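PDB 1FNN: CELL division control protein 6 from Pyrobaculum aerophilum, which binds ADP and magnesium as an AAA+ ATPase of the Cdc6/Cdc18 family and is probably involved in regulating DNA replication. Local coordinates for residues L98-P103 and L115-L120; G41-A47 and A157-L162. All blocks are in the same frame, centred on the assembly; numbering follows the deposited sequence.

Both contacts belong to the AAA+ nucleotide-binding domain, and their centres lie about 18 Å apart. Along the chain interaction 1 is nested within interaction 2: residues 41-47 come first, then 98-103 and 115-120, and last 157-162. Interaction 2 joins the beginnings of strands 46-50 and 160-166, neighbours in the five-stranded parallel sheet, whereas interaction 1 packs the loop after helix 87-97 against helix 109-122. The two meet where Leu120 packs on Arg159 and Ile160, so the helical layer and the sheet are in direct contact. Interaction 2 thus sets the pairing of the strand that runs into the ADP-binding P-loop, while interaction 1 lies away from the nucleotide.

Interaction 1 of 2, residues L98-P103 and L115-L120; sequences LNIPFP and LLVEHL
The imidazole of His119 carries Ile100 on one face: methyl CG2 sits 3.6 Å from the ring centroid and 18° off the ring normal, a CH-pi contact. In the plane of the same ring, at its edge, lie the helix carbonyl Leu115 O and a water 2.8 Å from His119 NE2. The pyrrolidine of Pro101 comes in obliquely, its CD 3.6 Å from His119 CE1. The other flat group, the Phe102 ring, meets Leu115 CD2 at a slant and also packs against the ring of Phe112. The water makes a further, weak bond to Pro101 O, a thin polar link between loop and helix. No direct hydrogen bond joins the two segments; the grip is almost wholly apolar.

The loop gets its shape from the end of helix 87-97, which closes in a Schellman motif with Asn99 as the C-prime residue at positive phi. Ile100 follows at once and turns toward helix 109-122, so two successive helices of the AAA+ domain are joined through the connection between them. At chi1 -68° Ile100 sets CG1 anti to its carbonyl carbon, which leaves CG2 opposite the backbone N. CG2 lies over the CD2-NE2 part of the imidazole and reaches on to Leu115 CD2, while CG1 crosses the same face at the CG-ND1 rim and carries CD1 to within 3.8 Å of Leu116 CD1. That Leu116 methyl also meets Leu98 CD2, the two side chains crossing at about a right angle, and Leu98 CD2 reaches Leu120 CD2 at 4.0 Å. At the other end Leu115 CD2 serves Pro103 as well, touching its CD at 4.1 Å. Arg123, just beyond the helix, bonds both Leu98 O and His119 ND1, which helps fix the rotation of the imidazole.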
ATOM      1  N   LEU A  98      23.243 -15.740  -9.311  1.00 35.17           N
ATOM      2  CA  LEU A  98      23.590 -17.114  -9.643  1.00 38.76           C
ATOM      3  C   LEU A  98      25.096 -17.412  -9.685  1.00 38.97           C
ATOM      4  O   LEU A  98      25.524 -18.521 -10.023  1.00 40.58           O
ATOM      5  CB  LEU A  98      23.000 -17.413 -11.034  1.00 42.46           C
ATOM      6  CG  LEU A  98      21.754 -18.282 -11.204  1.00 50.56           C
ATOM      7  CD1 LEU A  98      20.886 -18.424  -9.972  1.00 37.34           C
ATOM      8  CD2 LEU A  98      20.913 -17.894 -12.417  1.00 43.26           C
ATOM      9  N   ASN A  99      25.940 -16.461  -9.281  1.00 37.33           N
ATOM     10  CA  ASN A  99      27.371 -16.601  -9.377  1.00 36.08           C
ATOM     11  C   ASN A  99      27.822 -17.086 -10.759  1.00 35.34           C
ATOM     12  O   ASN A  99      28.604 -18.031 -10.782  1.00 36.03           O
ATOM     13  CB  ASN A  99      27.864 -17.683  -8.377  1.00 41.19           C
ATOM     14  CG  ASN A  99      27.716 -16.998  -7.013  1.00 50.22           C
ATOM     15  OD1 ASN A  99      28.438 -16.007  -6.891  1.00 54.28           O
ATOM     16  ND2 ASN A  99      26.854 -17.559  -6.187  1.00 50.36           N
ATOM     17  N   ILE A 100      27.474 -16.360 -11.806  1.00 36.98           N
ATOM     18  CA  ILE A 100      27.920 -16.738 -13.158  1.00 40.27           C
ATOM     19  C   ILE A 100      29.001 -15.705 -13.498  1.00 42.89           C
ATOM     20  O   ILE A 100      28.690 -14.527 -13.598  1.00 42.11           O
ATOM     21  CB  ILE A 100      26.803 -16.552 -14.195  1.00 41.65           C
ATOM     22  CG1 ILE A 100      25.656 -17.558 -13.967  1.00 44.16           C
ATOM     23  CG2 ILE A 100      27.328 -16.637 -15.634  1.00 44.19           C
ATOM     24  CD1 ILE A 100      24.451 -17.183 -14.845  1.00 39.70           C
ATOM     25  N   PRO A 101      30.233 -16.149 -13.680  1.00 43.03           N
ATOM     26  CA  PRO A 101      31.306 -15.205 -13.993  1.00 43.79           C
ATOM     27  C   PRO A 101      31.134 -14.686 -15.416  1.00 43.16           C
ATOM     28  O   PRO A 101      30.910 -15.513 -16.306  1.00 44.30           O
ATOM     29  CB  PRO A 101      32.582 -16.042 -13.862  1.00 41.28           C
ATOM     30  CG  PRO A 101      32.172 -17.348 -13.290  1.00 45.77           C
ATOM     31  CD  PRO A 101      30.688 -17.542 -13.608  1.00 42.44           C
ATOM     32  N   PHE A 102      31.375 -13.412 -15.665  1.00 46.04           N
ATOM     33  CA  PHE A 102      31.411 -12.925 -17.044  1.00 51.70           C
ATOM     34  C   PHE A 102      32.808 -12.977 -17.671  1.00 53.83           C
ATOM     35  O   PHE A 102      33.840 -12.747 -17.028  1.00 48.74           O
ATOM     36  CB  PHE A 102      30.904 -11.490 -17.178  1.00 52.56           C
ATOM     37  CG  PHE A 102      29.430 -11.298 -16.981  1.00 55.76           C
ATOM     38  CD1 PHE A 102      28.944 -10.018 -16.740  1.00 62.29           C
ATOM     39  CD2 PHE A 102      28.524 -12.342 -17.032  1.00 58.40           C
ATOM     40  CE1 PHE A 102      27.592  -9.789 -16.555  1.00 61.38           C
ATOM     41  CE2 PHE A 102      27.172 -12.129 -16.849  1.00 61.71           C
ATOM     42  CZ  PHE A 102      26.711 -10.848 -16.609  1.00 59.43           C
ATOM     43  N   PRO A 103      32.803 -13.140 -18.994  1.00 56.07           N
ATOM     44  CA  PRO A 103      34.018 -13.148 -19.790  1.00 56.41           C
ATOM     45  C   PRO A 103      34.615 -11.762 -19.913  1.00 55.02           C
ATOM     46  O   PRO A 103      34.014 -10.730 -19.588  1.00 51.17           O
ATOM     47  CB  PRO A 103      33.623 -13.681 -21.164  1.00 58.54           C
ATOM     48  CG  PRO A 103      32.155 -13.896 -21.143  1.00 59.31           C
ATOM     49  CD  PRO A 103      31.617 -13.378 -19.843  1.00 58.02           C
ATOM     50  N   LEU A 115      24.892 -17.653 -22.316  1.00 44.79           N
ATOM     51  CA  LEU A 115      25.684 -17.935 -21.090  1.00 47.10           C
ATOM     52  C   LEU A 115      24.805 -18.349 -19.910  1.00 44.65           C
ATOM     53  O   LEU A 115      25.028 -19.343 -19.216  1.00 44.22           O
ATOM     54  CB  LEU A 115      26.514 -16.708 -20.723  1.00 45.40           C
ATOM     55  CG  LEU A 115      27.469 -16.849 -19.509  1.00 44.27           C
ATOM     56  CD1 LEU A 115      28.487 -17.955 -19.720  1.00 48.69           C
ATOM     57  CD2 LEU A 115      28.167 -15.526 -19.241  1.00 47.03           C
ATOM     58  N   LEU A 116      23.696 -17.636 -19.735  1.00 46.70           N
ATOM     59  CA  LEU A 116      22.731 -17.944 -18.666  1.00 43.40           C
ATOM     60  C   LEU A 116      22.117 -19.292 -18.901  1.00 43.04           C
ATOM     61  O   LEU A 116      22.041 -20.151 -18.009  1.00 43.33           O
ATOM     62  CB  LEU A 116      21.679 -16.805 -18.562  1.00 39.52           C
ATOM     63  CG  LEU A 116      20.457 -17.194 -17.694  1.00 42.55           C
ATOM     64  CD1 LEU A 116      20.926 -17.452 -16.264  1.00 36.72           C
ATOM     65  CD2 LEU A 116      19.381 -16.126 -17.787  1.00 41.61           C
ATOM     66  N   VAL A 117      21.765 -19.614 -20.160  1.00 46.44           N
ATOM     67  CA  VAL A 117      21.269 -20.984 -20.415  1.00 44.61           C
ATOM     68  C   VAL A 117      22.318 -22.027 -20.115  1.00 45.14           C
ATOM     69  O   VAL A 117      22.059 -23.105 -19.566  1.00 46.24           O
ATOM     70  CB  VAL A 117      20.785 -21.077 -21.887  1.00 49.47           C
ATOM     71  CG1 VAL A 117      20.544 -22.508 -22.305  1.00 41.27           C
ATOM     72  CG2 VAL A 117      19.520 -20.231 -22.046  1.00 51.07           C
ATOM     73  N   GLU A 118      23.562 -21.815 -20.580  1.00 47.43           N
ATOM     74  CA  GLU A 118      24.626 -22.812 -20.322  1.00 46.34           C
ATOM     75  C   GLU A 118      24.820 -23.094 -18.842  1.00 39.84           C
ATOM     76  O   GLU A 118      24.876 -24.244 -18.330  1.00 41.89           O
ATOM     77  CB  GLU A 118      25.933 -22.237 -20.923  1.00 46.61           C
ATOM     78  CG  GLU A 118      27.128 -23.156 -20.621  1.00 58.08           C
ATOM     79  CD  GLU A 118      28.432 -22.401 -20.818  1.00 57.72           C
ATOM     80  OE1 GLU A 118      28.662 -21.865 -21.920  1.00 61.92           O
ATOM     81  OE2 GLU A 118      29.247 -22.330 -19.876  1.00 61.31           O
ATOM     82  N   HIS A 119      24.892 -22.009 -18.060  1.00 41.35           N
ATOM     83  CA  HIS A 119      25.067 -22.198 -16.606  1.00 39.40           C
ATOM     84  C   HIS A 119      23.890 -22.929 -15.985  1.00 42.13           C
ATOM     85  O   HIS A 119      24.091 -23.883 -15.217  1.00 43.04           O
ATOM     86  CB  HIS A 119      25.331 -20.854 -15.921  1.00 38.56           C
ATOM     87  CG  HIS A 119      26.781 -20.481 -15.864  1.00 48.22           C
ATOM     88  ND1 HIS A 119      27.544 -20.670 -14.724  1.00 49.50           N
ATOM     89  CD2 HIS A 119      27.601 -19.934 -16.804  1.00 46.42           C
ATOM     90  CE1 HIS A 119      28.777 -20.251 -14.973  1.00 47.92           C
ATOM     91  NE2 HIS A 119      28.837 -19.803 -16.219  1.00 48.34           N
ATOM     92  N   LEU A 120      22.641 -22.581 -16.361  1.00 42.94           N
ATOM     93  CA  LEU A 120      21.470 -23.271 -15.782  1.00 41.32           C
ATOM     94  C   LEU A 120      21.480 -24.761 -16.090  1.00 42.05           C
ATOM     95  O   LEU A 120      21.237 -25.651 -15.283  1.00 41.18           O
ATOM     96  CB  LEU A 120      20.182 -22.624 -16.334  1.00 43.32           C
ATOM     97  CG  LEU A 120      19.818 -21.215 -15.834  1.00 47.29           C
ATOM     98  CD1 LEU A 120      18.599 -20.676 -16.590  1.00 39.18           C
ATOM     99  CD2 LEU A 120      19.577 -21.193 -14.324  1.00 40.77           C
TER
HETATM  100  O   HOH W   1      31.217 -18.734 -17.232  1.00 56.02           O

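Interaction 2 of 2, residues G41-A47 and A157-L162; sequences GHHYPRA and AFRIAL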
ATOM      1  N   GLY A  41      11.260 -28.642 -12.769  1.00 39.63           N
ATOM      2  CA  GLY A  41      11.692 -28.936 -14.120  1.00 44.49           C
ATOM      3  C   GLY A  41      10.731 -29.732 -14.982  1.00 42.85           C
ATOM      4  O   GLY A  41      11.078 -29.935 -16.147  1.00 44.54           O
ATOM      5  N   HIS A  42       9.530 -30.062 -14.528  1.00 44.88           N
ATOM      6  CA  HIS A  42       8.601 -30.841 -15.374  1.00 45.60           C
ATOM      7  C   HIS A  42       7.560 -30.001 -16.077  1.00 46.12           C
ATOM      8  O   HIS A  42       6.858 -30.522 -16.952  1.00 48.23           O
ATOM      9  CB  HIS A  42       7.905 -31.898 -14.493  1.00 48.97           C
ATOM     10  CG  HIS A  42       8.957 -32.719 -13.796  1.00 50.66           C
ATOM     11  ND1 HIS A  42       9.723 -33.616 -14.522  1.00 59.67           N
ATOM     12  CD2 HIS A  42       9.380 -32.802 -12.525  1.00 52.83           C
ATOM     13  CE1 HIS A  42      10.575 -34.220 -13.711  1.00 59.65           C
ATOM     14  NE2 HIS A  42      10.387 -33.741 -12.493  1.00 55.69           N
ATOM     15  N   HIS A  43       7.405 -28.722 -15.728  1.00 42.70           N
ATOM     16  CA  HIS A  43       6.557 -27.806 -16.499  1.00 39.53           C
ATOM     17  C   HIS A  43       7.005 -26.378 -16.164  1.00 41.00           C
ATOM     18  O   HIS A  43       7.920 -26.243 -15.355  1.00 37.00           O
ATOM     19  CB  HIS A  43       5.079 -27.974 -16.113  1.00 37.90           C
ATOM     20  CG  HIS A  43       4.574 -27.187 -14.940  1.00 37.64           C
ATOM     21  ND1 HIS A  43       4.741 -27.570 -13.639  1.00 38.85           N
ATOM     22  CD2 HIS A  43       3.881 -26.001 -14.899  1.00 37.66           C
ATOM     23  CE1 HIS A  43       4.193 -26.692 -12.788  1.00 33.86           C
ATOM     24  NE2 HIS A  43       3.674 -25.738 -13.563  1.00 36.20           N
ATOM     25  N   TYR A  44       6.539 -25.387 -16.893  1.00 40.11           N
ATOM     26  CA  TYR A  44       6.951 -24.012 -16.718  1.00 42.82           C
ATOM     27  C   TYR A  44       5.882 -23.221 -15.971  1.00 41.34           C
ATOM     28  O   TYR A  44       4.900 -22.799 -16.572  1.00 40.50           O
ATOM     29  CB  TYR A  44       7.133 -23.421 -18.112  1.00 40.18           C
ATOM     30  CG  TYR A  44       7.425 -21.943 -18.216  1.00 42.49           C
ATOM     31  CD1 TYR A  44       7.096 -21.282 -19.402  1.00 42.40           C
ATOM     32  CD2 TYR A  44       8.000 -21.204 -17.189  1.00 36.12           C
ATOM     33  CE1 TYR A  44       7.340 -19.924 -19.554  1.00 44.60           C
ATOM     34  CE2 TYR A  44       8.242 -19.859 -17.340  1.00 39.25           C
ATOM     35  CZ  TYR A  44       7.915 -19.224 -18.512  1.00 43.03           C
ATOM     36  OH  TYR A  44       8.156 -17.881 -18.667  1.00 44.48           O
ATOM     37  N   PRO A  45       6.097 -22.988 -14.690  1.00 40.73           N
ATOM     38  CA  PRO A  45       5.150 -22.212 -13.893  1.00 38.83           C
ATOM     39  C   PRO A  45       5.335 -20.733 -14.150  1.00 43.38           C
ATOM     40  O   PRO A  45       6.473 -20.250 -14.171  1.00 39.57           O
ATOM     41  CB  PRO A  45       5.486 -22.559 -12.464  1.00 39.81           C
ATOM     42  CG  PRO A  45       6.578 -23.566 -12.489  1.00 39.18           C
ATOM     43  CD  PRO A  45       7.188 -23.512 -13.843  1.00 34.96           C
ATOM     44  N   ARG A  46       4.246 -19.997 -14.404  1.00 40.05           N
ATOM     45  CA  ARG A  46       4.349 -18.554 -14.520  1.00 39.85           C
ATOM     46  C   ARG A  46       3.074 -17.885 -13.997  1.00 47.54           C
ATOM     47  O   ARG A  46       2.017 -18.534 -14.028  1.00 47.10           O
ATOM     48  CB  ARG A  46       4.806 -18.048 -15.854  1.00 45.33           C
ATOM     49  CG  ARG A  46       4.182 -18.453 -17.152  1.00 51.69           C
ATOM     50  CD  ARG A  46       4.116 -19.961 -17.418  1.00 48.41           C
ATOM     51  NE  ARG A  46       3.495 -20.175 -18.695  1.00 60.14           N
ATOM     52  CZ  ARG A  46       3.040 -21.263 -19.270  1.00 57.13           C
ATOM     53  NH1 ARG A  46       3.108 -22.435 -18.662  1.00 61.07           N
ATOM     54  NH2 ARG A  46       2.518 -21.097 -20.479  1.00 64.54           N
ATOM     55  N   ALA A  47       3.232 -16.766 -13.265  1.00 45.42           N
ATOM     56  CA  ALA A  47       2.086 -15.994 -12.783  1.00 44.80           C
ATOM     57  C   ALA A  47       2.371 -14.493 -12.979  1.00 47.04           C
ATOM     58  O   ALA A  47       3.521 -14.063 -12.999  1.00 40.30           O
ATOM     59  CB  ALA A  47       1.880 -16.220 -11.295  1.00 43.94           C
ATOM     60  N   ALA A 157      15.573 -28.873 -19.032  1.00 47.91           N
ATOM     61  CA  ALA A 157      14.393 -29.130 -18.216  1.00 44.40           C
ATOM     62  C   ALA A 157      13.575 -27.848 -18.182  1.00 43.71           C
ATOM     63  O   ALA A 157      14.030 -26.865 -18.794  1.00 43.57           O
ATOM     64  CB  ALA A 157      14.772 -29.528 -16.794  1.00 41.56           C
ATOM     65  N   PHE A 158      12.409 -27.833 -17.527  1.00 44.67           N
ATOM     66  CA  PHE A 158      11.752 -26.484 -17.424  1.00 43.98           C
ATOM     67  C   PHE A 158      12.454 -25.871 -16.214  1.00 43.23           C
ATOM     68  O   PHE A 158      11.998 -26.063 -15.080  1.00 42.01           O
ATOM     69  CB  PHE A 158      10.258 -26.712 -17.264  1.00 43.64           C
ATOM     70  CG  PHE A 158       9.589 -27.021 -18.577  1.00 42.44           C
ATOM     71  CD1 PHE A 158       9.144 -28.297 -18.847  1.00 50.82           C
ATOM     72  CD2 PHE A 158       9.416 -26.023 -19.522  1.00 47.29           C
ATOM     73  CE1 PHE A 158       8.522 -28.600 -20.054  1.00 48.36           C
ATOM     74  CE2 PHE A 158       8.800 -26.323 -20.721  1.00 51.32           C
ATOM     75  CZ  PHE A 158       8.354 -27.605 -20.990  1.00 44.86           C
ATOM     76  N   ARG A 159      13.582 -25.187 -16.478  1.00 39.90           N
ATOM     77  CA  ARG A 159      14.402 -24.748 -15.357  1.00 42.64           C
ATOM     78  C   ARG A 159      13.998 -23.437 -14.735  1.00 40.94           C
ATOM     79  O   ARG A 159      14.722 -22.953 -13.872  1.00 39.51           O
ATOM     80  CB  ARG A 159      15.895 -24.756 -15.796  1.00 41.39           C
ATOM     81  CG  ARG A 159      16.457 -26.181 -15.911  1.00 46.04           C
ATOM     82  CD  ARG A 159      17.970 -26.149 -16.323  1.00 41.66           C
ATOM     83  NE  ARG A 159      18.469 -27.527 -16.482  1.00 46.70           N
ATOM     84  CZ  ARG A 159      18.719 -28.355 -15.481  1.00 48.54           C
ATOM     85  NH1 ARG A 159      18.533 -27.998 -14.215  1.00 42.88           N
ATOM     86  NH2 ARG A 159      19.169 -29.598 -15.636  1.00 50.09           N
ATOM     87  N   ILE A 160      12.988 -22.751 -15.267  1.00 37.32           N
ATOM     88  CA  ILE A 160      12.634 -21.427 -14.805  1.00 39.55           C
ATOM     89  C   ILE A 160      11.152 -21.340 -14.428  1.00 38.87           C
ATOM     90  O   ILE A 160      10.311 -21.820 -15.191  1.00 37.83           O
ATOM     91  CB  ILE A 160      12.892 -20.368 -15.890  1.00 33.30           C
ATOM     92  CG1 ILE A 160      14.380 -20.263 -16.253  1.00 41.83           C
ATOM     93  CG2 ILE A 160      12.449 -18.973 -15.445  1.00 36.10           C
ATOM     94  CD1 ILE A 160      14.630 -19.342 -17.445  1.00 42.15           C
ATOM     95  N   ALA A 161      10.883 -20.809 -13.241  1.00 36.30           N
ATOM     96  CA  ALA A 161       9.517 -20.457 -12.835  1.00 35.04           C
ATOM     97  C   ALA A 161       9.520 -18.924 -12.757  1.00 38.70           C
ATOM     98  O   ALA A 161      10.480 -18.343 -12.217  1.00 35.26           O
ATOM     99  CB  ALA A 161       9.162 -21.059 -11.512  1.00 33.37           C
ATOM    100  N   LEU A 162       8.562 -18.283 -13.412  1.00 35.86           N
ATOM    101  CA  LEU A 162       8.654 -16.838 -13.588  1.00 32.86           C
ATOM    102  C   LEU A 162       7.431 -16.116 -13.038  1.00 38.10           C
ATOM    103  O   LEU A 162       6.269 -16.452 -13.378  1.00 36.32           O
ATOM    104  CB  LEU A 162       8.773 -16.532 -15.090  1.00 35.62           C
ATOM    105  CG  LEU A 162       8.700 -15.028 -15.403  1.00 38.11           C
ATOM    106  CD1 LEU A 162       9.913 -14.272 -14.856  1.00 37.27           C
ATOM    107  CD2 LEU A 162       8.550 -14.820 -16.911  1.00 43.36           C
TER
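Three backbone hydrogen bonds zip residues 41-47 to 157-162 in parallel: Phe158 N to Gly41 O (2.8 Å), then Leu162 N to Pro45 O and Ala47 N to Leu162 O around the bridge Arg46-Leu162. Phe158, which donates the first bond, is the centre of an inverse gamma turn, and its ring lies against the backbone of residues 42-44, with CD1 close to His43 CA. The backbone N of Tyr44 lies over one face of that ring, Gly41 O is at its edge, and CD2 meets Tyr44 CB at 3.7 Å. With an alanine here in place of the phenyl ring, a gap is likely to open against residues 42-44, and Tyr44 CB would probably lose this apolar neighbour.

A chi1 of 174° swings the Tyr44 ring away from its own backbone N and lays it alongside Leu162, pointing the same way, with CE2 4.1 Å from Leu162 CB. Ring atom CD2 comes 3.1 Å from Ile160 O, and the hydroxyl is bonded to Ile146 O. Arg46 folds back over this ring: CD stands 3.7 Å above the plane, over the centre, and the bend at chi2 (-55°) brings NH1 within 2.8 Å of Tyr44 O, in the carbonyl plane. Pro45 instead packs CG on Ala161 CB, 3.7 Å away.

This is the pairing of adjacent strands in the parallel core of a P-loop ATPase. On the Pro45 and Ala161 side lies helix 23-38, whose Trp36 touches both residues and also bonds Phe158 O. Tyr44, Arg46 and Leu162 pack on Met183 of helix 177-183, while Leu162 also reaches Ile146 of helix 139-148 and Leu129 and Leu131 of the next strand, 127-132.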